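Local coordinates for protein capsid (Human calicivirus NLV/Boxer/2001/US, PDB 4RDL) that forms the protruding (P) domain of a norovirus capsid protein, which binds histo-blood group antigens such as the Lewis y tetrasaccharide, at residues A[34-39]-A[213-218]; A[119-124]-A[166-171]. One frame throughout, in Å; residues are numbered along the deposited sequence.

Contact 1 of 2, residues A[34-39]-A[213-218]; sequences DGMMVS and AIVYFT
M37 and Y216 face each other as a hydrogen-bonded antiparallel pair, each backbone N-H meeting the other residue's carbonyl; the Y216 N to M37 O bond, 2.8 Å, is nearly linear at 166°. Further along, T218 N donates to G35 O (2.9 Å). D34 closes this end twice: its N donates to T218 O, and T218 OG1 donates to D34 OD1 (3.1 Å). The carboxylate is brought over by a chi1 of 68°, which sets CG between the backbone N and the carbonyl carbon, while OD2 is hydrogen-bonded to T220 OG1. At the other end the strands spread, and a water bridges the gap, accepting from S39 N and donating to I214 O.

Apolar contacts fall on both faces. On one, M36 runs beside F217, its sulfur SD 4.2 Å from CE1 in an oblique Met-aromatic contact, and V215 CG1 touches M36 CB. On the other, the M37 chain bends at chi3 (-70°) and crosses T218 at about a right angle, SD lying 3.8 Å from CG2. S39 CB approaches CE2 of the Y216 ring obliquely. At the spreading end V38 CG1 packs on A213 CB at 3.7 Å.

F269 covers M36 and V215, while strand 276-279 pairs with the far side of strand 213-220. The short strand 35-38 joins the antiparallel sheet of what is, as in other noroviruses, the P1 subdomain.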
ATOM      1  N   ASP A  34       7.787  10.954   5.003  1.00  9.91           N
ATOM      2  CA  ASP A  34       8.611  11.409   6.131  1.00 10.58           C
ATOM      3  C   ASP A  34       8.986  12.886   6.071  1.00  9.90           C
ATOM      4  O   ASP A  34       9.831  13.355   6.837  1.00 12.23           O
ATOM      5  CB  ASP A  34       9.849  10.515   6.323  1.00 11.49           C
ATOM      6  CG  ASP A  34      10.856  10.632   5.193  1.00 14.16           C
ATOM      7  OD1 ASP A  34      10.648  11.382   4.234  1.00 13.72           O
ATOM      8  OD2 ASP A  34      11.892   9.940   5.269  1.00 21.79           O
ATOM      9  N   GLY A  35       8.347  13.615   5.164  1.00  9.95           N
ATOM     10  CA  GLY A  35       8.570  15.044   5.082  1.00 10.53           C
ATOM     11  C   GLY A  35       7.919  15.680   3.882  1.00  9.05           C
ATOM     12  O   GLY A  35       7.278  15.008   3.059  1.00 10.00           O
ATOM     13  N   MET A  36       8.067  16.995   3.804  1.00  9.64           N
ATOM     14  CA  MET A  36       7.730  17.716   2.599  1.00  9.52           C
ATOM     15  C   MET A  36       8.761  18.802   2.377  1.00  9.11           C
ATOM     16  O   MET A  36       9.438  19.234   3.320  1.00 11.68           O
ATOM     17  CB  MET A  36       6.293  18.258   2.622  1.00 14.67           C
ATOM     18  CG  MET A  36       5.907  19.060   3.831  1.00 17.45           C
ATOM     19  SD  MET A  36       4.211  19.698   3.658  1.00 13.90           S
ATOM     20  CE  MET A  36       3.852  19.974   5.381  1.00 15.40           C
ATOM     21  N   MET A  37       8.907  19.213   1.121  1.00 10.32           N
ATOM     22  CA  MET A  37       9.935  20.173   0.745  1.00 10.89           C
ATOM     23  C   MET A  37       9.583  20.791  -0.597  1.00 10.28           C
ATOM     24  O   MET A  37       8.859  20.186  -1.389  1.00 11.37           O
ATOM     25  CB  MET A  37      11.295  19.466   0.637  1.00 14.69           C
ATOM     26  CG  MET A  37      11.383  18.518  -0.558  1.00 15.53           C
ATOM     27  SD  MET A  37      12.935  17.614  -0.688  1.00 18.80           S
ATOM     28  CE  MET A  37      14.063  18.932  -1.132  1.00 25.16           C
ATOM     29  N   VAL A  38      10.108  21.983  -0.863  1.00 10.81           N
ATOM     30  CA  VAL A  38      10.116  22.495  -2.221  1.00 11.31           C
ATOM     31  C   VAL A  38      11.433  22.072  -2.850  1.00 10.97           C
ATOM     32  O   VAL A  38      12.386  21.735  -2.146  1.00 12.30           O
ATOM     33  CB  VAL A  38       9.936  24.029  -2.279  1.00 11.54           C
ATOM     34  CG1 VAL A  38       8.637  24.417  -1.589  1.00 13.31           C
ATOM     35  CG2 VAL A  38      11.116  24.739  -1.635  1.00 12.62           C
ATOM     36  N   SER A  39      11.491  22.069  -4.172  1.00 12.68           N
ATOM     37  CA  SER A  39      12.730  21.721  -4.854  1.00 16.56           C
ATOM     38  C   SER A  39      13.711  22.878  -4.795  1.00 19.61           C
ATOM     39  O   SER A  39      13.311  24.040  -4.810  1.00 23.82           O
ATOM     40  CB  SER A  39      12.448  21.386  -6.316  1.00 20.15           C
ATOM     41  OG  SER A  39      13.667  21.247  -7.016  1.00 26.07           O
ATOM     42  N   ALA A 213       5.823  27.894  -4.717  1.00 12.12           N
ATOM     43  CA  ALA A 213       6.644  26.770  -5.153  1.00 11.80           C
ATOM     44  C   ALA A 213       5.875  25.476  -4.933  1.00 10.52           C
ATOM     45  O   ALA A 213       5.167  25.324  -3.939  1.00 11.55           O
ATOM     46  CB  ALA A 213       7.959  26.743  -4.379  1.00 12.96           C
ATOM     47  N   ILE A 214       6.028  24.540  -5.863  1.00 11.45           N
ATOM     48  CA  ILE A 214       5.397  23.234  -5.746  1.00 10.40           C
ATOM     49  C   ILE A 214       5.936  22.487  -4.529  1.00  9.54           C
ATOM     50  O   ILE A 214       7.151  22.489  -4.260  1.00 11.48           O
ATOM     51  CB  ILE A 214       5.634  22.406  -7.022  1.00 10.61           C
ATOM     52  CG1 ILE A 214       4.981  23.101  -8.229  1.00 14.08           C
ATOM     53  CG2 ILE A 214       5.121  20.985  -6.861  1.00 12.03           C
ATOM     54  CD1 ILE A 214       5.382  22.527  -9.564  1.00 15.50           C
ATOM     55  N   VAL A 215       5.025  21.863  -3.787  1.00  9.52           N
ATOM     56  CA  VAL A 215       5.381  21.053  -2.629  1.00  9.53           C
ATOM     57  C   VAL A 215       5.505  19.582  -3.004  1.00  9.94           C
ATOM     58  O   VAL A 215       4.636  19.022  -3.674  1.00 10.61           O
ATOM     59  CB  VAL A 215       4.310  21.203  -1.527  1.00 10.72           C
ATOM     60  CG1 VAL A 215       4.595  20.264  -0.359  1.00 12.07           C
ATOM     61  CG2 VAL A 215       4.232  22.674  -1.054  1.00 12.43           C
ATOM     62  N   TYR A 216       6.601  18.974  -2.569  1.00  8.99           N
ATOM     63  CA  TYR A 216       6.829  17.536  -2.734  1.00  8.89           C
ATOM     64  C   TYR A 216       6.760  16.835  -1.394  1.00  8.97           C
ATOM     65  O   TYR A 216       7.324  17.301  -0.399  1.00 10.36           O
ATOM     66  CB  TYR A 216       8.189  17.280  -3.383  1.00  9.78           C
ATOM     67  CG  TYR A 216       8.282  17.904  -4.744  1.00 10.48           C
ATOM     68  CD1 TYR A 216       7.699  17.288  -5.842  1.00 12.73           C
ATOM     69  CD2 TYR A 216       8.902  19.135  -4.924  1.00 11.50           C
ATOM     70  CE1 TYR A 216       7.761  17.856  -7.088  1.00 14.36           C
ATOM     71  CE2 TYR A 216       8.974  19.712  -6.170  1.00 13.87           C
ATOM     72  CZ  TYR A 216       8.402  19.064  -7.250  1.00 15.10           C
ATOM     73  OH  TYR A 216       8.464  19.625  -8.505  1.00 19.62           O
ATOM     74  N   PHE A 217       6.031  15.728  -1.370  1.00  9.28           N
ATOM     75  CA  PHE A 217       6.018  14.848  -0.222  1.00  9.37           C
ATOM     76  C   PHE A 217       7.108  13.823  -0.438  1.00  9.83           C
ATOM     77  O   PHE A 217       7.221  13.258  -1.525  1.00 11.28           O
ATOM     78  CB  PHE A 217       4.633  14.220  -0.091  1.00  9.49           C
ATOM     79  CG  PHE A 217       3.556  15.246   0.072  1.00  8.90           C
ATOM     80  CD1 PHE A 217       3.241  15.732   1.332  1.00 10.85           C
ATOM     81  CD2 PHE A 217       2.912  15.776  -1.035  1.00 10.80           C
ATOM     82  CE1 PHE A 217       2.287  16.718   1.482  1.00 12.69           C
ATOM     83  CE2 PHE A 217       1.956  16.765  -0.892  1.00 12.94           C
ATOM     84  CZ  PHE A 217       1.637  17.229   0.365  1.00 13.44           C
ATOM     85  N   THR A 218       7.917  13.593   0.594  1.00  9.15           N
ATOM     86  CA  THR A 218       9.111  12.765   0.466  1.00  9.20           C
ATOM     87  C   THR A 218       9.015  11.483   1.257  1.00  9.42           C
ATOM     88  O   THR A 218       8.364  11.419   2.307  1.00 11.00           O
ATOM     89  CB  THR A 218      10.370  13.511   0.972  1.00 12.83           C
ATOM     90  OG1 THR A 218      10.232  13.794   2.370  1.00 15.81           O
ATOM     91  CG2 THR A 218      10.575  14.817   0.199  1.00 16.31           C
TER
HETATM   92  O   HOH W   1       9.330  23.220  -5.723  1.00 13.90           O

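Contact 2 of 2, residues A[119-124]-A[166-171]; sequences FVKINP and KEVVLE
V120 and V169 hold the tight part. As a hydrogen-bonded antiparallel pair they exchange two 3.0 Å backbone bonds, V120 N to V169 O and V169 N to V120 O, and their CG2 methyls press together at 3.4 Å, closer than usual van der Waals contact. I122 extends this face, crossing V169 at about a right angle with CG1 4.0 Å from V169 CG1. On the reverse face F119 CB rests on L170 CG (3.7 Å); with CG between the backbone N and the carbonyl carbon (chi1 67°), the ring reaches V168, CD1 meeting its CG1 obliquely.

Beyond I122, whose N bonds to E167 O, the pairing gives way to water. One water accepts from N123 N and donates to E167 O at 2.8 Å; a second accepts from E167 N and, weakly, from N123 ND2, while N123 OD1 is hydrogen-bonded to T125 N. Alongside this looser end K121 and K166 run side by side, and both amines form salt bridges with E126, which probably offsets their like charge.

Strand 113-121 lies between strands 133-139 and 167-177, with strand 72-80 beyond the latter, while M31 of the second subunit packs on I122 and V169.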
ATOM      1  N   PHE A 119       9.902 -10.568  -7.747  1.00  9.72           N
ATOM      2  CA  PHE A 119       8.651 -11.076  -8.291  1.00  9.86           C
ATOM      3  C   PHE A 119       8.266 -12.442  -7.752  1.00  9.33           C
ATOM      4  O   PHE A 119       9.103 -13.187  -7.231  1.00 10.31           O
ATOM      5  CB  PHE A 119       8.658 -11.087  -9.829  1.00 10.27           C
ATOM      6  CG  PHE A 119       9.635 -12.060 -10.441  1.00 11.57           C
ATOM      7  CD1 PHE A 119       9.300 -13.402 -10.606  1.00 11.47           C
ATOM      8  CD2 PHE A 119      10.881 -11.631 -10.872  1.00 12.77           C
ATOM      9  CE1 PHE A 119      10.195 -14.287 -11.180  1.00 13.11           C
ATOM     10  CE2 PHE A 119      11.774 -12.510 -11.456  1.00 13.92           C
ATOM     11  CZ  PHE A 119      11.432 -13.837 -11.605  1.00 14.04           C
ATOM     12  N   VAL A 120       6.981 -12.757  -7.887  1.00  9.41           N
ATOM     13  CA  VAL A 120       6.461 -14.066  -7.527  1.00 10.03           C
ATOM     14  C   VAL A 120       5.482 -14.546  -8.591  1.00  9.99           C
ATOM     15  O   VAL A 120       4.744 -13.746  -9.179  1.00 10.48           O
ATOM     16  CB  VAL A 120       5.738 -14.036  -6.157  1.00 10.57           C
ATOM     17  CG1 VAL A 120       6.736 -13.749  -5.023  1.00 11.70           C
ATOM     18  CG2 VAL A 120       4.588 -13.027  -6.145  1.00 12.58           C
ATOM     19  N   LYS A 121       5.474 -15.852  -8.837  1.00 10.02           N
ATOM     20  CA  LYS A 121       4.405 -16.441  -9.634  1.00 10.68           C
ATOM     21  C   LYS A 121       3.067 -16.171  -8.951  1.00 10.86           C
ATOM     22  O   LYS A 121       2.988 -16.157  -7.716  1.00 10.93           O
ATOM     23  CB  LYS A 121       4.635 -17.948  -9.796  1.00 12.51           C
ATOM     24  CG  LYS A 121       5.871 -18.276 -10.617  1.00 13.09           C
ATOM     25  CD  LYS A 121       5.926 -19.759 -11.001  1.00 14.85           C
ATOM     26  CE  LYS A 121       6.069 -20.643  -9.776  1.00 17.32           C
ATOM     27  NZ  LYS A 121       6.272 -22.085 -10.173  1.00 18.41           N
ATOM     28  N   ILE A 122       2.024 -15.929  -9.741  1.00  9.72           N
ATOM     29  CA  ILE A 122       0.738 -15.513  -9.177  1.00 10.83           C
ATOM     30  C   ILE A 122      -0.446 -16.419  -9.564  1.00 10.66           C
ATOM     31  O   ILE A 122      -1.539 -16.259  -9.045  1.00 12.71           O
ATOM     32  CB  ILE A 122       0.455 -14.011  -9.496  1.00 11.16           C
ATOM     33  CG1 ILE A 122      -0.601 -13.416  -8.551  1.00 11.79           C
ATOM     34  CG2 ILE A 122       0.107 -13.813 -10.968  1.00 11.64           C
ATOM     35  CD1 ILE A 122      -0.209 -13.476  -7.086  1.00 12.73           C
ATOM     36  N   ASN A 123      -0.224 -17.366 -10.469  1.00 11.26           N
ATOM     37  CA  ASN A 123      -1.246 -18.364 -10.775  1.00 12.66           C
ATOM     38  C   ASN A 123      -1.355 -19.350  -9.611  1.00 11.88           C
ATOM     39  O   ASN A 123      -0.362 -19.962  -9.222  1.00 12.67           O
ATOM     40  CB  ASN A 123      -0.877 -19.098 -12.070  1.00 13.83           C
ATOM     41  CG  ASN A 123      -1.985 -20.008 -12.581  1.00 17.67           C
ATOM     42  OD1 ASN A 123      -2.821 -20.488 -11.825  1.00 15.95           O
ATOM     43  ND2 ASN A 123      -1.968 -20.268 -13.880  1.00 22.67           N
ATOM     44  N   PRO A 124      -2.562 -19.516  -9.050  1.00 12.30           N
ATOM     45  CA  PRO A 124      -2.695 -20.431  -7.908  1.00 13.05           C
ATOM     46  C   PRO A 124      -2.169 -21.843  -8.192  1.00 13.56           C
ATOM     47  O   PRO A 124      -1.681 -22.497  -7.269  1.00 15.43           O
ATOM     48  CB  PRO A 124      -4.206 -20.464  -7.647  1.00 15.73           C
ATOM     49  CG  PRO A 124      -4.720 -19.211  -8.217  1.00 17.84           C
ATOM     50  CD  PRO A 124      -3.816 -18.802  -9.346  1.00 13.81           C
ATOM     51  N   LYS A 166       5.169 -18.196 -17.448  1.00 12.39           N
ATOM     52  CA  LYS A 166       4.449 -18.057 -16.185  1.00 13.42           C
ATOM     53  C   LYS A 166       4.035 -16.613 -15.923  1.00 11.06           C
ATOM     54  O   LYS A 166       4.767 -15.680 -16.255  1.00 11.60           O
ATOM     55  CB  LYS A 166       5.305 -18.522 -15.004  1.00 14.87           C
ATOM     56  CG  LYS A 166       5.962 -19.878 -15.173  1.00 19.37           C
ATOM     57  CD  LYS A 166       4.959 -20.991 -15.220  1.00 20.40           C
ATOM     58  CE  LYS A 166       5.670 -22.344 -15.107  1.00 22.18           C
ATOM     59  NZ  LYS A 166       4.772 -23.483 -15.412  1.00 26.79           N
ATOM     60  N   GLU A 167       2.865 -16.443 -15.315  1.00 11.21           N
ATOM     61  CA  GLU A 167       2.407 -15.120 -14.911  1.00 10.49           C
ATOM     62  C   GLU A 167       2.984 -14.759 -13.553  1.00 10.33           C
ATOM     63  O   GLU A 167       2.953 -15.556 -12.612  1.00 10.64           O
ATOM     64  CB  GLU A 167       0.883 -15.037 -14.856  1.00 12.37           C
ATOM     65  CG  GLU A 167       0.388 -13.599 -14.854  1.00 16.00           C
ATOM     66  CD  GLU A 167      -1.099 -13.463 -14.645  1.00 20.65           C
ATOM     67  OE1 GLU A 167      -1.727 -14.417 -14.149  1.00 21.96           O
ATOM     68  OE2 GLU A 167      -1.641 -12.383 -14.970  1.00 23.54           O
ATOM     69  N   VAL A 168       3.529 -13.553 -13.470  1.00  9.80           N
ATOM     70  CA  VAL A 168       4.130 -13.076 -12.225  1.00  9.95           C
ATOM     71  C   VAL A 168       3.620 -11.690 -11.865  1.00  8.35           C
ATOM     72  O   VAL A 168       3.145 -10.947 -12.725  1.00  9.87           O
ATOM     73  CB  VAL A 168       5.686 -13.043 -12.308  1.00 10.18           C
ATOM     74  CG1 VAL A 168       6.253 -14.436 -12.610  1.00 11.43           C
ATOM     75  CG2 VAL A 168       6.176 -12.015 -13.341  1.00 11.15           C
ATOM     76  N   VAL A 169       3.708 -11.360 -10.580  1.00  8.93           N
ATOM     77  CA  VAL A 169       3.588  -9.979 -10.139  1.00  9.01           C
ATOM     78  C   VAL A 169       4.956  -9.509  -9.664  1.00  8.80           C
ATOM     79  O   VAL A 169       5.695 -10.257  -9.001  1.00 10.22           O
ATOM     80  CB  VAL A 169       2.511  -9.806  -9.050  1.00 10.05           C
ATOM     81  CG1 VAL A 169       1.129 -10.007  -9.640  1.00 12.31           C
ATOM     82  CG2 VAL A 169       2.735 -10.747  -7.899  1.00 15.75           C
ATOM     83  N   LEU A 170       5.310  -8.289 -10.054  1.00  9.63           N
ATOM     84  CA  LEU A 170       6.619  -7.724  -9.755  1.00  9.16           C
ATOM     85  C   LEU A 170       6.452  -6.494  -8.885  1.00  9.08           C
ATOM     86  O   LEU A 170       5.492  -5.735  -9.039  1.00 11.37           O
ATOM     87  CB  LEU A 170       7.345  -7.347 -11.047  1.00 10.11           C
ATOM     88  CG  LEU A 170       7.495  -8.455 -12.102  1.00 10.01           C
ATOM     89  CD1 LEU A 170       6.486  -8.256 -13.233  1.00 11.39           C
ATOM     90  CD2 LEU A 170       8.907  -8.444 -12.646  1.00 12.62           C
ATOM     91  N   GLU A 171       7.388  -6.307  -7.960  1.00  9.28           N
ATOM     92  CA  GLU A 171       7.389  -5.126  -7.109  1.00 11.87           C
ATOM     93  C   GLU A 171       8.755  -4.460  -7.160  1.00  9.67           C
ATOM     94  O   GLU A 171       9.784  -5.125  -7.274  1.00  9.83           O
ATOM     95  CB  GLU A 171       7.035  -5.478  -5.670  1.00 15.81           C
ATOM     96  CG  GLU A 171       6.751  -4.229  -4.845  1.00 23.38           C
ATOM     97  CD  GLU A 171       6.803  -4.467  -3.357  1.00 26.06           C
ATOM     98  OE1 GLU A 171       6.722  -3.463  -2.608  1.00 25.93           O
ATOM     99  OE2 GLU A 171       6.916  -5.644  -2.940  1.00 25.43           O
TER
HETATM  100  O   HOH W   2       1.096 -19.118 -15.067  1.00  7.89           O
HETATM  101  O   HOH W   3       2.210 -18.183 -12.223  1.00 13.12           O

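In the fold
The contacts lie on opposite sides of the chain's centre, centres 34 Å apart and nearest atoms about 16 Å apart. Each belongs to a different antiparallel sheet: contact 1 to the one containing strand 213-220, contact 2 to the one containing strands 113-121 and 167-177. In sequence contact 2 is nested within the loop closed by contact 1; the chain leaves one sheet, builds the other and returns, as in other noroviruses, where the P2 subdomain is an insertion in P1, contact 2 lying in P2 and contact 1 in P1. All the glycan-pocket residues but V224 lie in this excursion. Contact 2 also reaches the second subunit, whereas contact 1 touches no other chain of the assembly.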